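Local coordinates for Peptide/nickel transport system substrate-binding protein (Listeria monocytogenes serotype 1/2a, PDB 5KZT) that binds peptides and probably delivers them to a membrane transporter as the substrate-binding component of an oligopeptide uptake system, at residues A[367-375]-A[416-424]; A[448-459]-A[480-491]. All coordinates share one frame; numbering follows the deposited sequence.

Contact 1 (A[367-375]-A[416-424])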
loop_
_atom_site.group_PDB
_atom_site.type_symbol
_atom_site.label_atom_id
_atom_site.label_comp_id
_atom_site.label_asym_id
_atom_site.label_seq_id
_atom_site.Cartn_x
_atom_site.Cartn_y
_atom_site.Cartn_z
ATOM N N ILE A 367 -11.144 2.030 31.302
ATOM C CA ILE A 367 -11.512 1.856 29.887
ATOM C C ILE A 367 -10.876 0.548 29.430
ATOM O O ILE A 367 -9.707 0.298 29.744
ATOM C CB ILE A 367 -10.994 3.033 29.015
ATOM C CG1 ILE A 367 -11.881 4.273 29.187
ATOM C CG2 ILE A 367 -10.934 2.658 27.529
ATOM C CD1 ILE A 367 -11.299 5.560 28.626
ATOM N N THR A 368 -11.655 -0.283 28.724
ATOM C CA THR A 368 -11.134 -1.435 27.950
ATOM C C THR A 368 -11.246 -1.136 26.471
ATOM O O THR A 368 -12.297 -0.710 26.012
ATOM C CB THR A 368 -11.923 -2.731 28.238
ATOM O OG1 THR A 368 -11.853 -3.024 29.636
ATOM C CG2 THR A 368 -11.349 -3.929 27.456
ATOM N N VAL A 369 -10.164 -1.348 25.727
ATOM C CA VAL A 369 -10.202 -1.267 24.276
ATOM C C VAL A 369 -9.411 -2.407 23.677
ATOM O O VAL A 369 -8.460 -2.894 24.289
ATOM C CB VAL A 369 -9.670 0.084 23.729
ATOM C CG1 VAL A 369 -10.701 1.184 23.949
ATOM C CG2 VAL A 369 -8.311 0.445 24.323
ATOM N N GLU A 370 -9.802 -2.804 22.462
ATOM C CA GLU A 370 -9.163 -3.897 21.738
ATOM C C GLU A 370 -8.229 -3.328 20.665
ATOM O O GLU A 370 -8.645 -2.490 19.861
ATOM C CB GLU A 370 -10.258 -4.801 21.163
ATOM C CG GLU A 370 -9.959 -5.667 19.943
ATOM C CD GLU A 370 -11.273 -6.022 19.221
ATOM O OE1 GLU A 370 -11.650 -5.379 18.162
ATOM O OE2 GLU A 370 -11.954 -6.924 19.766
ATOM N N PHE A 371 -6.975 -3.787 20.677
ATOM C CA PHE A 371 -5.968 -3.374 19.714
ATOM C C PHE A 371 -5.862 -4.445 18.619
ATOM O O PHE A 371 -5.544 -5.604 18.919
ATOM C CB PHE A 371 -4.625 -3.197 20.422
ATOM C CG PHE A 371 -3.557 -2.626 19.545
ATOM C CD1 PHE A 371 -3.700 -1.363 18.986
ATOM C CD2 PHE A 371 -2.411 -3.354 19.256
ATOM C CE1 PHE A 371 -2.715 -0.832 18.159
ATOM C CE2 PHE A 371 -1.425 -2.834 18.423
ATOM C CZ PHE A 371 -1.574 -1.566 17.875
ATOM N N THR A 372 -6.117 -4.066 17.367
ATOM C CA THR A 372 -5.975 -4.998 16.246
ATOM C C THR A 372 -4.626 -4.874 15.513
ATOM O O THR A 372 -4.212 -3.783 15.122
ATOM C CB THR A 372 -7.123 -4.856 15.239
ATOM O OG1 THR A 372 -8.360 -5.159 15.884
ATOM C CG2 THR A 372 -6.964 -5.823 14.077
ATOM N N SER A 373 -3.966 -6.016 15.319
ATOM C CA SER A 373 -2.794 -6.127 14.457
ATOM C C SER A 373 -2.809 -7.480 13.710
ATOM O O SER A 373 -3.809 -8.218 13.757
ATOM C CB SER A 373 -1.508 -5.940 15.270
ATOM O OG SER A 373 -0.393 -5.667 14.406
ATOM N N ASP A 374 -1.722 -7.793 13.010
ATOM C CA ASP A 374 -1.647 -9.005 12.192
ATOM C C ASP A 374 -1.256 -10.228 13.023
ATOM O O ASP A 374 -1.048 -10.106 14.231
ATOM C CB ASP A 374 -0.703 -8.771 11.007
ATOM C CG ASP A 374 -1.230 -7.707 10.064
ATOM O OD1 ASP A 374 -2.473 -7.619 9.886
ATOM O OD2 ASP A 374 -0.422 -6.939 9.513
ATOM N N ASP A 375 -1.176 -11.394 12.375
ATOM C CA ASP A 375 -0.983 -12.675 13.058
ATOM C C ASP A 375 0.408 -13.305 12.849
ATOM O O ASP A 375 0.565 -14.509 13.022
ATOM C CB ASP A 375 -2.100 -13.665 12.662
ATOM C CG ASP A 375 -2.086 -14.044 11.162
ATOM O OD1 ASP A 375 -1.359 -13.443 10.351
ATOM O OD2 ASP A 375 -2.831 -14.953 10.790
ATOM N N GLN A 416 -15.186 -0.665 9.819
ATOM C CA GLN A 416 -15.055 0.034 11.101
ATOM C C GLN A 416 -15.356 -0.830 12.318
ATOM O O GLN A 416 -15.852 -0.353 13.338
ATOM C CB GLN A 416 -15.867 1.335 11.100
ATOM C CG GLN A 416 -15.063 2.455 10.502
ATOM C CD GLN A 416 -15.805 3.747 10.402
ATOM O OE1 GLN A 416 -16.366 4.056 9.371
ATOM N NE2 GLN A 416 -15.782 4.529 11.472
ATOM N N ASP A 417 -15.004 -2.102 12.224
ATOM C CA ASP A 417 -15.276 -3.052 13.273
ATOM C C ASP A 417 -13.972 -3.273 14.021
ATOM O O ASP A 417 -13.385 -4.346 13.983
ATOM C CB ASP A 417 -15.842 -4.331 12.638
ATOM C CG ASP A 417 -16.546 -5.221 13.619
ATOM O OD1 ASP A 417 -17.185 -4.723 14.585
ATOM O OD2 ASP A 417 -16.493 -6.457 13.411
ATOM N N TYR A 418 -13.524 -2.232 14.703
ATOM C CA TYR A 418 -12.277 -2.246 15.471
ATOM C C TYR A 418 -12.289 -1.015 16.391
ATOM O O TYR A 418 -13.107 -0.106 16.203
ATOM C CB TYR A 418 -11.041 -2.261 14.529
ATOM C CG TYR A 418 -10.733 -0.949 13.842
ATOM C CD1 TYR A 418 -11.441 -0.565 12.706
ATOM C CD2 TYR A 418 -9.729 -0.096 14.318
ATOM C CE1 TYR A 418 -11.211 0.658 12.079
ATOM C CE2 TYR A 418 -9.445 1.110 13.663
ATOM C CZ TYR A 418 -10.197 1.477 12.544
ATOM O OH TYR A 418 -9.976 2.659 11.901
ATOM N N ASP A 419 -11.438 -0.998 17.411
ATOM C CA ASP A 419 -11.312 0.170 18.285
ATOM C C ASP A 419 -10.108 1.011 17.876
ATOM O O ASP A 419 -10.215 2.204 17.573
ATOM C CB ASP A 419 -11.152 -0.256 19.742
ATOM C CG ASP A 419 -12.352 -0.974 20.292
ATOM O OD1 ASP A 419 -13.477 -0.842 19.752
ATOM O OD2 ASP A 419 -12.163 -1.668 21.313
ATOM N N PHE A 420 -8.951 0.369 17.896
ATOM C CA PHE A 420 -7.729 0.947 17.380
ATOM C C PHE A 420 -6.850 -0.164 16.834
ATOM O O PHE A 420 -7.037 -1.332 17.194
ATOM C CB PHE A 420 -7.039 1.918 18.366
ATOM C CG PHE A 420 -6.424 1.300 19.610
ATOM C CD1 PHE A 420 -7.052 0.321 20.352
ATOM C CD2 PHE A 420 -5.212 1.794 20.084
ATOM C CE1 PHE A 420 -6.465 -0.194 21.509
ATOM C CE2 PHE A 420 -4.624 1.291 21.243
ATOM C CZ PHE A 420 -5.253 0.298 21.958
ATOM N N SER A 421 -5.922 0.202 15.951
ATOM C CA SER A 421 -5.183 -0.792 15.193
ATOM C C SER A 421 -3.830 -0.294 14.753
ATOM O O SER A 421 -3.574 0.914 14.736
ATOM C CB SER A 421 -5.991 -1.196 13.954
ATOM O OG SER A 421 -6.050 -0.139 12.989
ATOM N N MET A 422 -2.975 -1.245 14.408
ATOM C CA MET A 422 -1.665 -0.968 13.833
ATOM C C MET A 422 -1.870 -1.039 12.331
ATOM O O MET A 422 -2.202 -2.103 11.808
ATOM C CB MET A 422 -0.667 -2.032 14.260
ATOM C CG MET A 422 0.700 -1.910 13.600
ATOM S SD MET A 422 1.646 -0.525 14.278
ATOM C CE MET A 422 2.185 -1.270 15.794
ATOM N N SER A 423 -1.694 0.074 11.639
ATOM C CA SER A 423 -1.815 0.067 10.176
ATOM C C SER A 423 -0.610 0.671 9.533
ATOM O O SER A 423 0.194 1.297 10.188
ATOM C CB SER A 423 -3.063 0.796 9.753
ATOM O OG SER A 423 -4.182 0.307 10.507
ATOM N N GLY A 424 -0.468 0.454 8.240
ATOM C CA GLY A 424 0.643 1.049 7.513
ATOM C C GLY A 424 0.257 1.459 6.126
ATOM O O GLY A 424 -0.645 0.856 5.521
HETATM O O HOH W 1 -9.655 -3.362 17.442
HETATM O O HOH W 2 -12.196 -6.295 15.464
HETATM O O HOH W 3 -10.224 -5.499 13.684
HETATM O O HOH W 4 -0.636 -4.559 11.984
#
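Phe371 and Phe420 meet on one face of the paired strands, the edge of the Phe371 ring directed at the face of Phe420. The centroids lie 4.8 Å apart with the planes at 61°, an edge-to-face pair in which Phe371 CD1 stands over the centre of the Phe420 ring. Phe420 owes this placement to its first torsion (69°), which sets CG between its backbone N and carbonyl carbon. On the same ring, Val369 CG2 packs 3.4 Å from Phe420 CE1, and further along Phe371 CZ reaches Met422 CB at 3.8 Å. Helix 377-393 flanks this apolar side, with Ile386 touching both Phe371 and Met422. The backbones form a parallel strand pair in the mixed sheet of a periplasmic-binding-protein-type lobe: Thr372 N donates to Phe420 O (2.9 Å), and Thr372 O accepts from Met422 N (2.9 Å). At the entry to strand 420-424 the pairing slackens, the bond from Phe420 N to Glu370 O being weak at 3.5 Å. Here Asp419 OD2 substitutes for a main-chain acceptor, taking the N-H of Glu370 on its anti lone pair at 2.9 Å and 171°. The other side is wetter: one water links Thr372 OG1 with Asp419 N, and another donates to both Glu370 OE1 and Asp417 O. Arg281 forms salt bridges with Glu370, Asp417 and Asp419, which would offset their gathered negative charge.

Contact 2 (A[448-459]-A[480-491])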
loop_
_atom_site.group_PDB
_atom_site.type_symbol
_atom_site.label_atom_id
_atom_site.label_comp_id
_atom_site.label_asym_id
_atom_site.label_seq_id
_atom_site.Cartn_x
_atom_site.Cartn_y
_atom_site.Cartn_z
ATOM N N MET A 448 -12.209 5.814 10.162
ATOM C CA MET A 448 -12.087 6.153 11.557
ATOM C C MET A 448 -13.216 7.071 12.000
ATOM O O MET A 448 -13.285 7.404 13.180
ATOM C CB MET A 448 -10.753 6.868 11.769
ATOM C CG MET A 448 -9.560 5.969 11.565
ATOM S SD MET A 448 -8.014 6.801 11.954
ATOM C CE MET A 448 -8.093 8.313 11.014
ATOM N N SER A 449 -14.093 7.467 11.068
ATOM C CA SER A 449 -15.016 8.590 11.266
ATOM C C SER A 449 -14.279 9.849 11.736
ATOM O O SER A 449 -14.777 10.617 12.565
ATOM C CB SER A 449 -16.182 8.208 12.190
ATOM O OG SER A 449 -16.953 7.166 11.619
ATOM N N TYR A 450 -13.084 10.055 11.184
ATOM C CA TYR A 450 -12.342 11.275 11.409
ATOM C C TYR A 450 -12.785 12.262 10.343
ATOM O O TYR A 450 -12.748 11.956 9.154
ATOM C CB TYR A 450 -10.838 11.053 11.316
ATOM C CG TYR A 450 -10.061 12.358 11.249
ATOM C CD1 TYR A 450 -9.992 13.209 12.345
ATOM C CD2 TYR A 450 -9.429 12.753 10.066
ATOM C CE1 TYR A 450 -9.293 14.395 12.277
ATOM C CE2 TYR A 450 -8.730 13.939 9.987
ATOM C CZ TYR A 450 -8.673 14.759 11.086
ATOM O OH TYR A 450 -7.981 15.938 10.987
ATOM N N SER A 451 -13.165 13.458 10.779
ATOM C CA SER A 451 -13.640 14.493 9.872
ATOM C C SER A 451 -13.200 15.844 10.386
ATOM O O SER A 451 -13.642 16.271 11.465
ATOM C CB SER A 451 -15.165 14.467 9.782
ATOM O OG SER A 451 -15.675 15.444 8.884
ATOM N N ASN A 452 -12.335 16.504 9.618
ATOM C CA ASN A 452 -11.969 17.899 9.862
ATOM C C ASN A 452 -12.098 18.663 8.540
ATOM O O ASN A 452 -11.330 18.422 7.616
ATOM C CB ASN A 452 -10.541 17.968 10.409
ATOM C CG ASN A 452 -10.098 19.394 10.685
ATOM O OD1 ASN A 452 -10.289 20.261 9.850
ATOM N ND2 ASN A 452 -9.531 19.645 11.862
ATOM N N LYS A 453 -13.065 19.586 8.453
ATOM C CA LYS A 453 -13.315 20.313 7.192
ATOM C C LYS A 453 -12.166 21.192 6.726
ATOM O O LYS A 453 -12.022 21.420 5.524
ATOM C CB LYS A 453 -14.605 21.141 7.251
ATOM C CG LYS A 453 -15.902 20.348 7.425
ATOM C CD LYS A 453 -16.028 19.072 6.590
ATOM C CE LYS A 453 -16.006 19.309 5.066
ATOM N NZ LYS A 453 -15.716 18.079 4.255
ATOM N N ASP A 454 -11.359 21.694 7.654
ATOM C CA ASP A 454 -10.179 22.485 7.282
ATOM C C ASP A 454 -9.126 21.604 6.602
ATOM O O ASP A 454 -8.465 22.023 5.643
ATOM C CB ASP A 454 -9.555 23.158 8.515
ATOM C CG ASP A 454 -10.484 24.160 9.178
ATOM O OD1 ASP A 454 -11.368 24.723 8.494
ATOM O OD2 ASP A 454 -10.326 24.375 10.400
ATOM N N TYR A 455 -8.977 20.384 7.111
ATOM C CA TYR A 455 -8.097 19.382 6.505
ATOM C C TYR A 455 -8.580 19.061 5.091
ATOM O O TYR A 455 -7.804 19.178 4.164
ATOM C CB TYR A 455 -8.043 18.121 7.360
ATOM C CG TYR A 455 -7.018 17.104 6.923
ATOM C CD1 TYR A 455 -5.682 17.247 7.262
ATOM C CD2 TYR A 455 -7.394 15.976 6.190
ATOM C CE1 TYR A 455 -4.737 16.296 6.883
ATOM C CE2 TYR A 455 -6.457 15.011 5.818
ATOM C CZ TYR A 455 -5.124 15.183 6.162
ATOM O OH TYR A 455 -4.161 14.260 5.782
ATOM N N ASP A 456 -9.872 18.742 4.941
ATOM C CA ASP A 456 -10.481 18.489 3.607
ATOM C C ASP A 456 -10.291 19.650 2.646
ATOM O O ASP A 456 -9.977 19.436 1.479
ATOM C CB ASP A 456 -11.990 18.223 3.697
ATOM C CG ASP A 456 -12.337 17.062 4.588
ATOM O OD1 ASP A 456 -11.489 16.169 4.791
ATOM O OD2 ASP A 456 -13.471 17.053 5.118
ATOM N N LYS A 457 -10.487 20.869 3.138
ATOM C CA LYS A 457 -10.358 22.066 2.312
ATOM C C LYS A 457 -8.937 22.228 1.761
ATOM O O LYS A 457 -8.752 22.552 0.572
ATOM C CB LYS A 457 -10.774 23.312 3.090
ATOM C CG LYS A 457 -10.746 24.576 2.242
ATOM C CD LYS A 457 -11.774 25.615 2.686
ATOM C CE LYS A 457 -12.600 26.140 1.514
ATOM N NZ LYS A 457 -11.772 26.752 0.435
ATOM N N ILE A 458 -7.945 21.971 2.609
ATOM C CA ILE A 458 -6.551 21.961 2.156
ATOM C C ILE A 458 -6.324 20.950 1.032
ATOM O O ILE A 458 -5.742 21.289 0.005
ATOM C CB ILE A 458 -5.556 21.718 3.320
ATOM C CG1 ILE A 458 -5.393 23.021 4.111
ATOM C CG2 ILE A 458 -4.207 21.239 2.791
ATOM C CD1 ILE A 458 -4.512 22.932 5.336
ATOM N N LEU A 459 -6.772 19.721 1.218
ATOM C CA LEU A 459 -6.462 18.662 0.262
ATOM C C LEU A 459 -7.362 18.704 -0.984
ATOM O O LEU A 459 -6.911 18.382 -2.085
ATOM C CB LEU A 459 -6.465 17.303 0.968
ATOM C CG LEU A 459 -5.385 17.232 2.066
ATOM C CD1 LEU A 459 -5.478 15.915 2.784
ATOM C CD2 LEU A 459 -3.964 17.428 1.528
ATOM N N ALA A 480 -1.198 20.827 6.398
ATOM C CA ALA A 480 -2.197 19.797 6.638
ATOM C C ALA A 480 -1.766 18.798 7.695
ATOM O O ALA A 480 -2.598 18.338 8.470
ATOM C CB ALA A 480 -2.526 19.063 5.351
ATOM N N GLU A 481 -0.474 18.454 7.728
ATOM C CA GLU A 481 -0.004 17.440 8.661
ATOM C C GLU A 481 -0.138 17.902 10.115
ATOM O O GLU A 481 -0.428 17.099 11.014
ATOM C CB GLU A 481 1.434 16.993 8.348
ATOM C CG GLU A 481 1.795 15.696 9.076
ATOM C CD GLU A 481 3.154 15.132 8.693
ATOM O OE1 GLU A 481 3.223 13.936 8.378
ATOM O OE2 GLU A 481 4.151 15.874 8.719
ATOM N N LYS A 482 0.082 19.192 10.353
ATOM C CA LYS A 482 -0.120 19.745 11.701
ATOM C C LYS A 482 -1.556 19.600 12.198
ATOM O O LYS A 482 -1.789 19.289 13.370
ATOM C CB LYS A 482 0.277 21.207 11.754
ATOM C CG LYS A 482 0.440 21.701 13.180
ATOM C CD LYS A 482 0.584 23.212 13.243
ATOM C CE LYS A 482 0.599 23.686 14.678
ATOM N NZ LYS A 482 -0.759 23.828 15.271
ATOM N N ILE A 483 -2.503 19.818 11.298
ATOM C CA ILE A 483 -3.924 19.665 11.612
ATOM C C ILE A 483 -4.217 18.202 11.987
ATOM O O ILE A 483 -4.834 17.912 13.007
ATOM C CB ILE A 483 -4.819 20.090 10.419
ATOM C CG1 ILE A 483 -4.623 21.573 10.100
ATOM C CG2 ILE A 483 -6.292 19.828 10.744
ATOM C CD1 ILE A 483 -5.293 22.024 8.834
ATOM N N LEU A 484 -3.755 17.291 11.149
ATOM C CA LEU A 484 -4.026 15.855 11.325
ATOM C C LEU A 484 -3.452 15.316 12.642
ATOM O O LEU A 484 -4.125 14.586 13.368
ATOM C CB LEU A 484 -3.440 15.069 10.152
ATOM C CG LEU A 484 -3.744 13.583 10.062
ATOM C CD1 LEU A 484 -5.193 13.372 9.684
ATOM C CD2 LEU A 484 -2.834 12.877 9.060
ATOM N N LEU A 485 -2.208 15.696 12.925
ATOM C CA LEU A 485 -1.446 15.102 14.008
ATOM C C LEU A 485 -1.492 15.947 15.280
ATOM O O LEU A 485 -2.148 15.564 16.232
ATOM C CB LEU A 485 0.004 14.831 13.549
ATOM C CG LEU A 485 0.113 13.905 12.333
ATOM C CD1 LEU A 485 1.570 13.685 11.943
ATOM C CD2 LEU A 485 -0.593 12.564 12.554
ATOM N N THR A 486 -0.826 17.097 15.277
ATOM C CA THR A 486 -0.742 17.929 16.469
ATOM C C THR A 486 -2.117 18.402 16.952
ATOM O O THR A 486 -2.426 18.270 18.134
ATOM C CB THR A 486 0.204 19.119 16.239
ATOM O OG1 THR A 486 1.530 18.623 16.017
ATOM C CG2 THR A 486 0.215 20.081 17.447
ATOM N N ASP A 487 -2.937 18.924 16.038
ATOM C CA ASP A 487 -4.227 19.514 16.411
ATOM C C ASP A 487 -5.310 18.470 16.753
ATOM O O ASP A 487 -6.012 18.623 17.742
ATOM C CB ASP A 487 -4.744 20.461 15.310
ATOM C CG ASP A 487 -3.745 21.572 14.944
ATOM O OD1 ASP A 487 -2.738 21.770 15.694
ATOM O OD2 ASP A 487 -3.958 22.235 13.892
ATOM N N ASP A 488 -5.467 17.437 15.913
ATOM C CA ASP A 488 -6.585 16.484 16.031
ATOM C C ASP A 488 -6.212 15.105 16.563
ATOM O O ASP A 488 -7.081 14.361 16.989
ATOM C CB ASP A 488 -7.285 16.313 14.676
ATOM C CG ASP A 488 -8.020 17.568 14.221
ATOM O OD1 ASP A 488 -8.054 18.559 14.964
ATOM O OD2 ASP A 488 -8.581 17.593 13.108
ATOM N N VAL A 489 -4.939 14.742 16.536
ATOM C CA VAL A 489 -4.538 13.375 16.919
ATOM C C VAL A 489 -5.425 12.318 16.212
ATOM O O VAL A 489 -5.956 11.398 16.844
ATOM C CB VAL A 489 -4.582 13.167 18.458
ATOM C CG1 VAL A 489 -3.666 12.020 18.859
ATOM C CG2 VAL A 489 -4.193 14.432 19.221
ATOM N N ALA A 490 -5.615 12.482 14.900
ATOM C CA ALA A 490 -6.424 11.540 14.094
ATOM C C ALA A 490 -5.798 10.143 14.103
ATOM O O ALA A 490 -6.510 9.125 14.122
ATOM C CB ALA A 490 -6.515 12.041 12.658
ATOM N N ILE A 491 -4.468 10.132 14.025
ATOM C CA ILE A 491 -3.633 8.905 14.043
ATOM C C ILE A 491 -2.354 9.190 14.802
ATOM O O ILE A 491 -2.080 10.339 15.124
ATOM C CB ILE A 491 -3.223 8.477 12.629
ATOM C CG1 ILE A 491 -2.441 9.587 11.915
ATOM C CG2 ILE A 491 -4.450 8.084 11.826
ATOM C CD1 ILE A 491 -1.718 9.106 10.700
#
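An antiparallel helix pair, with an N-capped helix start facing the end of its partner, joins segments 448-459 and 480-491; the short helix axes run at 155° and approach to 9.7 Å. Asn452 occupies the N-cap, its OD1 accepting from Tyr455 N at 3.0 Å, while the other end of the same amide crosses to the second segment. Asn452 ND2 donates to the syn lone pair of Asp488 OD2 at 2.6 Å. That oxygen also receives Tyr450 OH from its anti side, somewhat out of the carboxylate plane, so two donors grip one carboxylate oxygen. The Tyr450 ring is further fixed by Ala490 CB, centred over one face 3.6 Å from the centroid and only 7° off the ring normal. Deeper in, Tyr455 leans across to the partner helix because its CG lies anti to the backbone N (chi1 -172°). Leu484 CD1 sits over one face of this ring, offset toward the rim, while Ala480 O lies at its edge; the Tyr455 hydroxyl bonds to Leu436 O. Along the more exposed flank Ile458 and Ile483 meet tip to tip, CD1 to CD1 at 3.7 Å. At the other end of the contact, Met448 SD lies 3.5 Å from Ala490 O, and its CE rests 3.7 Å from Ile491 CG2.

How the contacts relate
Contact 1 and contact 2 follow one another along the chain, their centres about 20 Å apart, yet they touch where the loop ahead of strand 420-424 meets the loop ahead of helix 453-459. Gln416 NE2 lies 2.9 Å from Ser449 OG, a probable hydrogen bond, and Tyr418 OH packs 3.4 Å from Met448 CG while bonding to Arg447 O. Strand 264-277 ties them further, since Lys276 touches Tyr418 and Met448, and Tyr274 touches Ile491. The bound peptide is reached from contact 1: Asp374 OD2 and the backbone of Gly424 hydrogen-bond to it, placing the C-terminal ends of the paired segments at the binding site.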